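Local coordinates for protein nucleoporin NUP145N (Chaetomium thermophilum, PDB 5HB6) that forms part of the nuclear pore complex and probably serves as a structural component, its autopeptidase domain being the part present here, at residues F39-D44 against L81-L86; A85-E90 against W130-E135. The protein carries 1 engineered substitution. All blocks are in the same frame, centred on the assembly; numbering follows the deposited sequence.

In the fold
Both contacts use strand 85-89, an inner strand of the six-stranded antiparallel sheet of the autopeptidase domain, and they share Ala85 and Leu86. Contact 1 lies where this strand begins: 81-86 meets the end of strand 35-39 and the loop that follows, a partly buried site with a single backbone hydrogen bond and mainly apolar side-chain packing. Contact 2 is the more buried and more central of the two, pairing 85-90 with 130-135 through six backbone hydrogen bonds. Strand 85-89 thus has 35-39 as one neighbour and 129-134 as the other. A hydrogen bond from Lys40 NZ to Ser133 OG links the two contacts directly.

Contact 1: F39-D44 against L81-L86; sequences FKVPVD and LNVPAL
Leu81 sets one of its methyl groups squarely over the ring of Phe39. CD2 lies 4.0 Å from the Phe39 ring centroid, only 8° off the ring normal, a CH-pi contact near the middle of the face. With CG anti to the carbonyl carbon (chi1 -62°), Leu81 reaches over the phenyl group, the two side chains crossing at about a right angle; Leu81 CB comes within 3.8 Å of Phe39 CE1. The same CD2 rests on Val43, whose CG1 is 4.0 Å away.

Asn82, the centre of an inverse gamma turn, points away from 39-44, and its OD1 accepts a hydrogen bond from Phe137 N, close to the expected self-cleavage site of this peptidase family. After this turn, the side chain of Val83 fits among three apolar neighbours. Its CG2 meets Phe39 CD1 at 3.7 Å and also Val43 CG1, and its CB packs against Val41 CG2 at 3.8 Å. Here the loop leaving strand 35-39 folds over the approach to strand 85-89, extending the side-by-side course of the two strands beyond the end of their antiparallel pairing.

Pro84 supplies the backbone link: its O receives the N-H of Lys40 at 2.9 Å in a nearly straight bond (172°). Ala85 forms a non-hydrogen-bonded antiparallel pair with Phe39 and directs CB to the ring side of the sheet, 4.1 Å from Phe39 CD1. The Lys40 chain runs alongside the backbone from Ala85 to the N of Leu86, bending at chi3 on its way to NZ, which is hydrogen-bonded to Ser133 OG.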
# COMPACT_ATOMS: atom_id res chain seq x y z
N PHE A 39 -6.29 -0.06 -2.27
CA PHE A 39 -7.38 -0.11 -1.30
C PHE A 39 -8.44 -1.10 -1.79
O PHE A 39 -8.84 -1.07 -2.96
CB PHE A 39 -7.91 1.29 -1.01
CG PHE A 39 -6.84 2.18 -0.42
CD1 PHE A 39 -6.57 2.13 0.94
CD2 PHE A 39 -6.03 2.97 -1.22
CE1 PHE A 39 -5.57 2.90 1.50
CE2 PHE A 39 -5.00 3.71 -0.68
CZ PHE A 39 -4.76 3.68 0.69
N LYS A 40 -8.89 -1.96 -0.89
CA LYS A 40 -9.69 -3.11 -1.26
C LYS A 40 -11.18 -2.84 -1.28
O LYS A 40 -11.93 -3.66 -1.83
CB LYS A 40 -9.36 -4.29 -0.32
CG LYS A 40 -7.96 -4.87 -0.58
CD LYS A 40 -7.47 -5.82 0.49
CE LYS A 40 -8.31 -7.05 0.57
NZ LYS A 40 -7.74 -8.01 1.57
N VAL A 41 -11.62 -1.70 -0.76
CA VAL A 41 -13.04 -1.34 -0.71
C VAL A 41 -13.14 0.04 -1.33
O VAL A 41 -12.12 0.74 -1.49
CB VAL A 41 -13.57 -1.34 0.74
CG1 VAL A 41 -13.52 -2.73 1.34
CG2 VAL A 41 -12.76 -0.37 1.59
N PRO A 42 -14.35 0.48 -1.70
CA PRO A 42 -14.49 1.84 -2.20
C PRO A 42 -14.09 2.82 -1.11
O PRO A 42 -14.36 2.59 0.07
CB PRO A 42 -15.99 1.96 -2.53
CG PRO A 42 -16.46 0.57 -2.68
CD PRO A 42 -15.65 -0.24 -1.69
N VAL A 43 -13.41 3.89 -1.51
CA VAL A 43 -12.94 4.89 -0.56
C VAL A 43 -13.58 6.24 -0.86
O VAL A 43 -13.79 6.62 -2.02
CB VAL A 43 -11.40 5.01 -0.53
CG1 VAL A 43 -10.78 3.76 0.10
CG2 VAL A 43 -10.84 5.26 -1.90
N ASP A 44 -13.84 6.98 0.20
CA ASP A 44 -14.44 8.31 0.11
C ASP A 44 -13.30 9.32 0.01
O ASP A 44 -12.58 9.55 0.99
CB ASP A 44 -15.31 8.57 1.33
CG ASP A 44 -16.04 9.91 1.27
OD1 ASP A 44 -15.78 10.72 0.34
OD2 ASP A 44 -16.86 10.15 2.18
N LEU A 81 -8.93 6.64 4.11
CA LEU A 81 -8.07 5.57 3.64
C LEU A 81 -7.72 4.55 4.72
O LEU A 81 -6.89 3.67 4.47
CB LEU A 81 -6.81 6.16 3.02
CG LEU A 81 -7.05 7.05 1.81
CD1 LEU A 81 -5.76 7.54 1.26
CD2 LEU A 81 -7.83 6.31 0.74
N ASN A 82 -8.34 4.63 5.90
CA ASN A 82 -8.05 3.70 7.00
C ASN A 82 -8.94 2.47 6.86
O ASN A 82 -9.84 2.19 7.66
CB ASN A 82 -8.24 4.40 8.34
CG ASN A 82 -7.63 3.62 9.50
OD1 ASN A 82 -6.92 2.62 9.28
ND2 ASN A 82 -7.87 4.07 10.73
N VAL A 83 -8.67 1.73 5.79
CA VAL A 83 -9.55 0.66 5.32
C VAL A 83 -8.69 -0.50 4.85
O VAL A 83 -7.47 -0.37 4.69
CB VAL A 83 -10.47 1.15 4.19
CG1 VAL A 83 -11.34 2.33 4.64
CG2 VAL A 83 -9.65 1.53 2.94
N PRO A 84 -9.29 -1.65 4.56
CA PRO A 84 -8.51 -2.79 4.07
C PRO A 84 -7.72 -2.45 2.79
O PRO A 84 -8.21 -1.76 1.89
CB PRO A 84 -9.57 -3.86 3.83
CG PRO A 84 -10.63 -3.55 4.83
CD PRO A 84 -10.68 -2.05 4.85
N ALA A 85 -6.50 -2.97 2.72
CA ALA A 85 -5.61 -2.66 1.60
C ALA A 85 -4.68 -3.82 1.33
O ALA A 85 -4.34 -4.58 2.23
CB ALA A 85 -4.76 -1.39 1.84
N LEU A 86 -4.24 -3.90 0.07
CA LEU A 86 -3.25 -4.85 -0.39
C LEU A 86 -1.98 -4.07 -0.67
O LEU A 86 -1.95 -3.21 -1.56
CB LEU A 86 -3.75 -5.58 -1.63
CG LEU A 86 -2.72 -6.44 -2.38
CD1 LEU A 86 -2.35 -7.64 -1.59
CD2 LEU A 86 -3.29 -6.92 -3.73

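Contact 2: A85-E90 against W130-E135; sequences ALISLE and WAFSVE
Three hydrogen-bonded pairs, Ala85 with Val134, Ile87 with Phe132 and Leu89 with Trp130, tie the two strands together by six reciprocal backbone bonds. The middle pair is drawn in closely, Ile87 N reaching Phe132 O at 2.8 Å in an almost straight bond (174°); each outer pair has one longer bond, Ala85 N to Val134 O and Trp130 N to Leu89 O, both 3.1 Å. Between these lie the non-hydrogen-bonded pairs Leu86 with Ser133 and Ser88 with Ala131. Here CA-H groups lean on carbonyls that already accept N-H bonds, as in the 3.2 Å contact of Ala131 CA with Ile87 O.

Apolar packing gathers on the face carrying Ala85, Ile87, Leu89, Trp130, Phe132 and Val134. Phe132 CG stands between its backbone N and carbonyl carbon (chi1 57°), which brings the ring across to strand 85-89. Ile87 covers one face of that ring: its CB lies 4.1 Å from the Phe132 centroid, offset toward the rim, and its CG2 is 3.6 Å from Phe132 CZ. Leu89 CD1 instead approaches the ring edge near its plane, 4.0 Å from Phe132 CE1. Within its own strand, Phe132 also places CD1 over the centre of the Trp130 ring system. Ile87 CD1 then extends the apolar row toward Val134 CG1.

The other face carries Leu86 beside the small residues Ser88, Ala131 and Ser133. Ser88 OG touches the Ala131 methyl group at 3.6 Å, and Ser133 OG, next to Leu86 CD1, is hydrogen-bonded to Glu121 on the adjoining strand 119-124. Strand 35-39 flanks 85-89 on its other edge, so the contact is a regular two-strand pairing in the interior of the antiparallel sheet of a Nup98-type autopeptidase domain.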
# COMPACT_ATOMS: atom_id res chain seq x y z
N ALA A 85 -6.50 -2.97 2.72
CA ALA A 85 -5.61 -2.66 1.60
C ALA A 85 -4.68 -3.82 1.33
O ALA A 85 -4.34 -4.58 2.23
CB ALA A 85 -4.76 -1.39 1.84
N LEU A 86 -4.24 -3.90 0.07
CA LEU A 86 -3.25 -4.85 -0.39
C LEU A 86 -1.98 -4.07 -0.67
O LEU A 86 -1.95 -3.21 -1.56
CB LEU A 86 -3.75 -5.58 -1.63
CG LEU A 86 -2.72 -6.44 -2.38
CD1 LEU A 86 -2.35 -7.64 -1.59
CD2 LEU A 86 -3.29 -6.92 -3.73
N ILE A 87 -0.90 -4.42 0.04
CA ILE A 87 0.36 -3.69 -0.03
C ILE A 87 1.36 -4.59 -0.71
O ILE A 87 1.48 -5.76 -0.36
CB ILE A 87 0.83 -3.30 1.39
CG1 ILE A 87 -0.21 -2.38 2.03
CG2 ILE A 87 2.19 -2.67 1.35
CD1 ILE A 87 0.06 -2.11 3.46
N SER A 88 2.10 -4.05 -1.67
CA SER A 88 3.09 -4.82 -2.40
C SER A 88 4.40 -4.05 -2.33
O SER A 88 4.44 -2.91 -2.78
CB SER A 88 2.65 -5.03 -3.86
OG SER A 88 1.39 -5.67 -3.91
N LEU A 89 5.42 -4.68 -1.79
CA LEU A 89 6.70 -4.01 -1.53
C LEU A 89 7.86 -4.72 -2.20
O LEU A 89 8.15 -5.89 -1.93
CB LEU A 89 6.98 -3.92 -0.04
CG LEU A 89 6.04 -3.02 0.74
CD1 LEU A 89 6.24 -3.16 2.23
CD2 LEU A 89 6.17 -1.57 0.33
N GLU A 90 8.55 -3.98 -3.07
CA GLU A 90 9.82 -4.41 -3.63
C GLU A 90 10.89 -4.54 -2.54
O GLU A 90 10.72 -4.07 -1.40
CB GLU A 90 10.31 -3.41 -4.69
CG GLU A 90 9.37 -3.31 -5.88
CD GLU A 90 9.84 -2.36 -6.96
OE1 GLU A 90 11.05 -2.05 -7.00
OE2 GLU A 90 9.00 -1.91 -7.75
N TRP A 130 7.11 -8.77 -1.94
CA TRP A 130 6.20 -9.33 -0.94
C TRP A 130 4.91 -8.55 -0.95
O TRP A 130 4.92 -7.32 -0.82
CB TRP A 130 6.88 -9.17 0.42
CG TRP A 130 6.05 -9.47 1.66
CD1 TRP A 130 5.05 -10.41 1.85
CD2 TRP A 130 6.18 -8.79 2.90
NE1 TRP A 130 4.60 -10.35 3.13
CE2 TRP A 130 5.27 -9.36 3.80
CE3 TRP A 130 7.01 -7.76 3.34
CZ2 TRP A 130 5.13 -8.93 5.11
CZ3 TRP A 130 6.90 -7.32 4.64
CH2 TRP A 130 5.95 -7.89 5.51
N ALA A 131 3.80 -9.27 -1.09
CA ALA A 131 2.48 -8.67 -1.07
C ALA A 131 1.71 -9.25 0.10
O ALA A 131 1.79 -10.45 0.38
CB ALA A 131 1.74 -8.90 -2.37
N PHE A 132 0.95 -8.39 0.76
CA PHE A 132 0.18 -8.79 1.92
C PHE A 132 -0.98 -7.84 2.09
O PHE A 132 -0.93 -6.68 1.65
CB PHE A 132 1.06 -8.81 3.18
CG PHE A 132 1.72 -7.48 3.48
CD1 PHE A 132 2.92 -7.13 2.88
CD2 PHE A 132 1.13 -6.58 4.35
CE1 PHE A 132 3.53 -5.92 3.15
CE2 PHE A 132 1.75 -5.35 4.62
CZ PHE A 132 2.92 -5.02 4.00
N SER A 133 -2.02 -8.30 2.77
CA SER A 133 -3.16 -7.45 3.09
C SER A 133 -3.09 -7.00 4.54
O SER A 133 -2.56 -7.69 5.42
CB SER A 133 -4.48 -8.18 2.84
OG SER A 133 -4.78 -8.29 1.46
N VAL A 134 -3.70 -5.86 4.79
CA VAL A 134 -3.96 -5.37 6.13
C VAL A 134 -5.44 -5.05 6.20
O VAL A 134 -6.09 -4.77 5.18
CB VAL A 134 -3.08 -4.15 6.49
CG1 VAL A 134 -1.61 -4.52 6.41
CG2 VAL A 134 -3.40 -2.94 5.61
N GLU A 135 -5.98 -5.08 7.40
CA GLU A 135 -7.39 -4.75 7.61
C GLU A 135 -7.63 -3.27 7.76
O GLU A 135 -8.76 -2.82 7.59
CB GLU A 135 -7.91 -5.46 8.86
CG GLU A 135 -7.91 -6.96 8.71
CD GLU A 135 -8.55 -7.41 7.41
OE1 GLU A 135 -9.71 -7.02 7.15
OE2 GLU A 135 -7.88 -8.15 6.65